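Local coordinates for protein pyruvate kinase (Cryptosporidium parvum, PDB 4DRS) that probably catalyses the last step of glycolysis, passing the phosphoryl group of phosphoenolpyruvate to ADP to give pyruvate and ATP, with magnesium and potassium ions, at residues A242-C247 against S285-I290; K470-N475 against L488-E493. All coordinates share one frame; numbering follows the deposited sequence.

Contact 1 and contact 2 come in series along the chain: the first closes before the second opens. Their centres lie about 33 Å apart, and their nearest atoms about 15 Å, so they do not touch. Contact 1 belongs to the closed eight-stranded barrel, where helix 241-252 meets the end of helix 280-286 and the turn that leads into strand 289-293. Contact 2 belongs to the alpha/beta domain, where helix 480-493 packs on strand 469-473 of a separate mixed sheet. The two share no helix, strand or sheet. Each is a local packing of a helix on nearby parts of its own domain. Neither joins the barrel to the alpha/beta domain, and neither segment pair touches another subunit.

Contact 1: A242-C247 against S285-I290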
# COMPACT_ATOMS: atom_id res chain seq x y z
N ALA A 242 -31.08 -17.78 18.64
CA ALA A 242 -32.21 -18.65 18.94
C ALA A 242 -33.53 -18.05 18.45
O ALA A 242 -34.45 -18.79 18.07
CB ALA A 242 -32.28 -18.96 20.43
N ASP A 243 -33.62 -16.72 18.45
CA ASP A 243 -34.78 -16.01 17.91
C ASP A 243 -34.91 -16.27 16.41
O ASP A 243 -36.00 -16.53 15.90
CB ASP A 243 -34.69 -14.50 18.16
CG ASP A 243 -34.70 -14.14 19.64
OD1 ASP A 243 -35.35 -14.85 20.44
OD2 ASP A 243 -34.07 -13.13 20.00
N VAL A 244 -33.78 -16.20 15.71
CA VAL A 244 -33.72 -16.47 14.27
C VAL A 244 -34.09 -17.92 13.98
O VAL A 244 -34.88 -18.20 13.07
CB VAL A 244 -32.32 -16.13 13.68
CG1 VAL A 244 -32.30 -16.33 12.17
CG2 VAL A 244 -31.92 -14.69 14.01
N GLN A 245 -33.54 -18.84 14.78
CA GLN A 245 -33.78 -20.28 14.62
C GLN A 245 -35.23 -20.70 14.87
O GLN A 245 -35.72 -21.63 14.23
CB GLN A 245 -32.82 -21.10 15.48
CG GLN A 245 -31.49 -21.39 14.79
CD GLN A 245 -30.47 -22.05 15.70
OE1 GLN A 245 -30.17 -21.55 16.79
NE2 GLN A 245 -29.90 -23.17 15.25
N LEU A 246 -35.91 -20.01 15.78
CA LEU A 246 -37.34 -20.21 15.97
C LEU A 246 -38.11 -19.88 14.69
O LEU A 246 -38.99 -20.63 14.27
CB LEU A 246 -37.87 -19.40 17.16
CG LEU A 246 -39.39 -19.43 17.45
CD1 LEU A 246 -39.94 -20.85 17.61
CD2 LEU A 246 -39.73 -18.58 18.67
N CYS A 247 -37.75 -18.76 14.06
CA CYS A 247 -38.38 -18.35 12.81
C CYS A 247 -38.09 -19.33 11.67
O CYS A 247 -38.97 -19.61 10.85
CB CYS A 247 -37.95 -16.93 12.44
SG CYS A 247 -38.93 -16.22 11.10
N SER A 285 -24.84 -14.01 11.67
CA SER A 285 -24.46 -15.32 11.14
C SER A 285 -25.67 -16.22 10.84
O SER A 285 -25.64 -17.00 9.89
CB SER A 285 -23.50 -16.00 12.12
OG SER A 285 -23.19 -17.31 11.71
N GLU A 286 -26.71 -16.11 11.66
CA GLU A 286 -27.93 -16.92 11.48
C GLU A 286 -28.88 -16.36 10.42
O GLU A 286 -29.61 -17.11 9.78
CB GLU A 286 -28.68 -17.07 12.80
CG GLU A 286 -27.87 -17.64 13.96
CD GLU A 286 -27.92 -19.15 14.05
OE1 GLU A 286 -27.49 -19.83 13.10
OE2 GLU A 286 -28.39 -19.65 15.10
N SER A 287 -28.88 -15.04 10.25
CA SER A 287 -29.89 -14.36 9.44
C SER A 287 -29.54 -14.27 7.96
O SER A 287 -28.41 -14.54 7.57
CB SER A 287 -30.16 -12.96 10.01
OG SER A 287 -30.48 -13.03 11.39
N ASP A 288 -30.51 -13.91 7.12
CA ASP A 288 -30.27 -13.65 5.70
C ASP A 288 -29.89 -12.19 5.49
O ASP A 288 -29.39 -11.82 4.44
CB ASP A 288 -31.51 -13.98 4.86
CG ASP A 288 -31.92 -15.44 4.98
OD1 ASP A 288 -31.04 -16.31 4.95
OD2 ASP A 288 -33.14 -15.71 5.09
N GLY A 289 -30.13 -11.37 6.51
CA GLY A 289 -29.82 -9.95 6.46
C GLY A 289 -30.03 -9.27 7.80
O GLY A 289 -30.63 -9.85 8.71
N ILE A 290 -29.53 -8.05 7.91
CA ILE A 290 -29.66 -7.23 9.13
C ILE A 290 -30.35 -5.89 8.84
O ILE A 290 -30.11 -5.27 7.80
CB ILE A 290 -28.28 -6.99 9.79
CG1 ILE A 290 -27.72 -8.29 10.40
CG2 ILE A 290 -28.32 -5.86 10.82
CD1 ILE A 290 -28.56 -8.90 11.50
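Val-244 carries the apolar part of this contact. Its CB and both methyls face the end of helix 280-286. CG1 lies 3.7 Å from CB of Glu-286 and also packs against the carbonyl oxygen of that residue. The other methyl, CG2, sits 3.4 Å from OG of Ser-287. With CG1 anti to the backbone N (chi1 -177°), CG1 leans on Glu-286 and CG2 comes closest to the serine hydroxyl, though both methyls reach both residues.

The polar part is a close approach without a hydrogen bond. The Glu-286 chain bends at chi2 (-90°), which brings OE2 up to the amide of Gln-245, the two planes turned 61° apart. OE2 of Glu-286 is 3.1 Å from OE1 of Gln-245. As modelled these are two acceptors. Gln-245 is an exposed residue.

The hydroxyl of Ser-287 is buried but not left without partners. It is hydrogen-bonded to Ile-283 O and to Ser-269 OG. The carbonyl of Glu-286 accepts a bond from Arg-248, which also forms a salt bridge with Asp-288.

Ser-287 is the first residue to leave helical geometry after helix 280-286. The chain then enters barrel strand 289-293. Helix 241-252 packs beside this turn in the TIM barrel, and Val-244 also touches Ser-269 on the adjacent strand 266-271.

Contact 2: K470-N475 against L488-E493; sequences KTYVLN and LALAKE. With SO4 (sulfate ion), chain D.
Helix 480-493 lies against strand 469-473 of the mixed sheet in the alpha/beta domain, and the ring of Tyr-472 lies between strand and helix. Leu-490 covers one face of that ring. Its CD2 stands 3.7 Å from the ring centroid and only 3° off the normal, a CH-pi contact. CG of Leu-490 lies 3.8 Å from Tyr-472 CZ, so the leucine spans the ring from its centre to the phenol end. With CG anti to the backbone N (chi1 -174°), the leucine side chain reaches over the tyrosine.

The hydroxyl lies against Ala-491, with Tyr-472 OH 3.2 Å from Ala-491 CA. It is hydrogen-bonded to Glu-494 OE1, just beyond the helix, and this bond ties the phenol end of the buried ring to the chain there.

A sulfate, probably from the crystallisation liquor, binds at the strand. Lys-470 NZ donates to O1 at 2.8 Å. Both N and OG1 of Thr-471 donate to O4, the backbone bond at 3.1 Å. The sulfate is also hydrogen-bonded to Thr-103 N and Lys-464 NZ.

The packing is that of a beta-alpha-beta crossover in an alpha/beta domain: helix 480-493 joins parallel strands 469-473 and 502-506 and packs on their sheet.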
# COMPACT_ATOMS: atom_id res chain seq x y z
N LYS A 470 -29.93 -5.24 -10.50
CA LYS A 470 -31.16 -5.11 -11.28
C LYS A 470 -31.47 -6.50 -11.82
O LYS A 470 -30.55 -7.27 -12.10
CB LYS A 470 -30.97 -4.10 -12.41
CG LYS A 470 -32.19 -3.93 -13.32
CD LYS A 470 -31.99 -2.85 -14.36
CE LYS A 470 -33.24 -2.65 -15.21
NZ LYS A 470 -34.36 -1.96 -14.50
N THR A 471 -32.75 -6.83 -11.96
CA THR A 471 -33.14 -8.18 -12.37
C THR A 471 -33.96 -8.24 -13.67
O THR A 471 -34.83 -7.40 -13.91
CB THR A 471 -33.94 -8.89 -11.26
OG1 THR A 471 -35.10 -8.11 -10.94
CG2 THR A 471 -33.09 -9.08 -10.01
N TYR A 472 -33.65 -9.23 -14.50
CA TYR A 472 -34.48 -9.55 -15.66
C TYR A 472 -35.12 -10.92 -15.45
O TYR A 472 -34.41 -11.92 -15.33
CB TYR A 472 -33.68 -9.56 -16.97
CG TYR A 472 -33.12 -8.22 -17.42
CD1 TYR A 472 -32.11 -8.17 -18.39
CD2 TYR A 472 -33.58 -7.01 -16.89
CE1 TYR A 472 -31.59 -6.96 -18.83
CE2 TYR A 472 -33.06 -5.79 -17.32
CZ TYR A 472 -32.07 -5.78 -18.29
OH TYR A 472 -31.54 -4.59 -18.72
N VAL A 473 -36.45 -10.95 -15.39
CA VAL A 473 -37.19 -12.20 -15.26
C VAL A 473 -37.52 -12.77 -16.64
O VAL A 473 -38.08 -12.07 -17.48
CB VAL A 473 -38.49 -12.02 -14.44
CG1 VAL A 473 -39.22 -13.35 -14.30
CG2 VAL A 473 -38.19 -11.43 -13.07
N LEU A 474 -37.16 -14.03 -16.85
CA LEU A 474 -37.35 -14.67 -18.15
C LEU A 474 -38.25 -15.90 -18.06
O LEU A 474 -38.46 -16.46 -16.98
CB LEU A 474 -35.99 -15.04 -18.76
CG LEU A 474 -35.03 -13.87 -19.01
CD1 LEU A 474 -33.63 -14.38 -19.32
CD2 LEU A 474 -35.53 -12.96 -20.12
N ASN A 475 -38.80 -16.30 -19.21
CA ASN A 475 -39.56 -17.54 -19.31
C ASN A 475 -38.67 -18.76 -19.10
O ASN A 475 -39.03 -19.69 -18.37
CB ASN A 475 -40.31 -17.62 -20.66
CG ASN A 475 -39.38 -17.51 -21.86
OD1 ASN A 475 -38.59 -16.57 -21.97
ND2 ASN A 475 -39.48 -18.48 -22.77
N LEU A 488 -28.56 -8.09 -23.04
CA LEU A 488 -27.83 -6.98 -23.65
C LEU A 488 -28.74 -6.08 -24.49
O LEU A 488 -28.56 -4.85 -24.52
CB LEU A 488 -26.67 -7.49 -24.51
CG LEU A 488 -25.43 -8.05 -23.79
CD1 LEU A 488 -24.59 -8.85 -24.77
CD2 LEU A 488 -24.61 -6.94 -23.15
N ALA A 489 -29.71 -6.68 -25.18
CA ALA A 489 -30.68 -5.93 -25.97
C ALA A 489 -31.60 -5.11 -25.08
O ALA A 489 -31.82 -3.91 -25.32
CB ALA A 489 -31.49 -6.86 -26.87
N LEU A 490 -32.12 -5.74 -24.03
CA LEU A 490 -32.98 -5.06 -23.06
C LEU A 490 -32.21 -3.96 -22.32
O LEU A 490 -32.75 -2.87 -22.10
CB LEU A 490 -33.62 -6.05 -22.09
CG LEU A 490 -34.67 -5.56 -21.07
CD1 LEU A 490 -35.75 -4.71 -21.72
CD2 LEU A 490 -35.30 -6.75 -20.35
N ALA A 491 -30.96 -4.24 -21.95
CA ALA A 491 -30.12 -3.26 -21.26
C ALA A 491 -29.76 -2.07 -22.16
O ALA A 491 -29.65 -0.94 -21.68
CB ALA A 491 -28.86 -3.92 -20.71
N LYS A 492 -29.56 -2.35 -23.45
CA LYS A 492 -29.33 -1.30 -24.44
C LYS A 492 -30.57 -0.40 -24.54
O LYS A 492 -30.44 0.83 -24.58
CB LYS A 492 -28.99 -1.91 -25.81
CG LYS A 492 -28.44 -0.93 -26.83
CD LYS A 492 -28.15 -1.63 -28.15
CE LYS A 492 -27.83 -0.63 -29.27
NZ LYS A 492 -26.49 0.01 -29.12
N GLU A 493 -31.75 -1.02 -24.57
CA GLU A 493 -33.03 -0.30 -24.60
C GLU A 493 -33.23 0.58 -23.35
O GLU A 493 -33.84 1.65 -23.44
CB GLU A 493 -34.19 -1.30 -24.75
CG GLU A 493 -35.59 -0.71 -24.64
CD GLU A 493 -36.69 -1.77 -24.70
OE1 GLU A 493 -36.84 -2.41 -25.76
OE2 GLU A 493 -37.41 -1.94 -23.70
S SO4 D . -35.29 -3.67 -11.27
O1 SO4 D . -35.48 -3.83 -12.73
O2 SO4 D . -34.23 -2.67 -11.01
O3 SO4 D . -36.57 -3.19 -10.68
O4 SO4 D . -34.90 -4.97 -10.69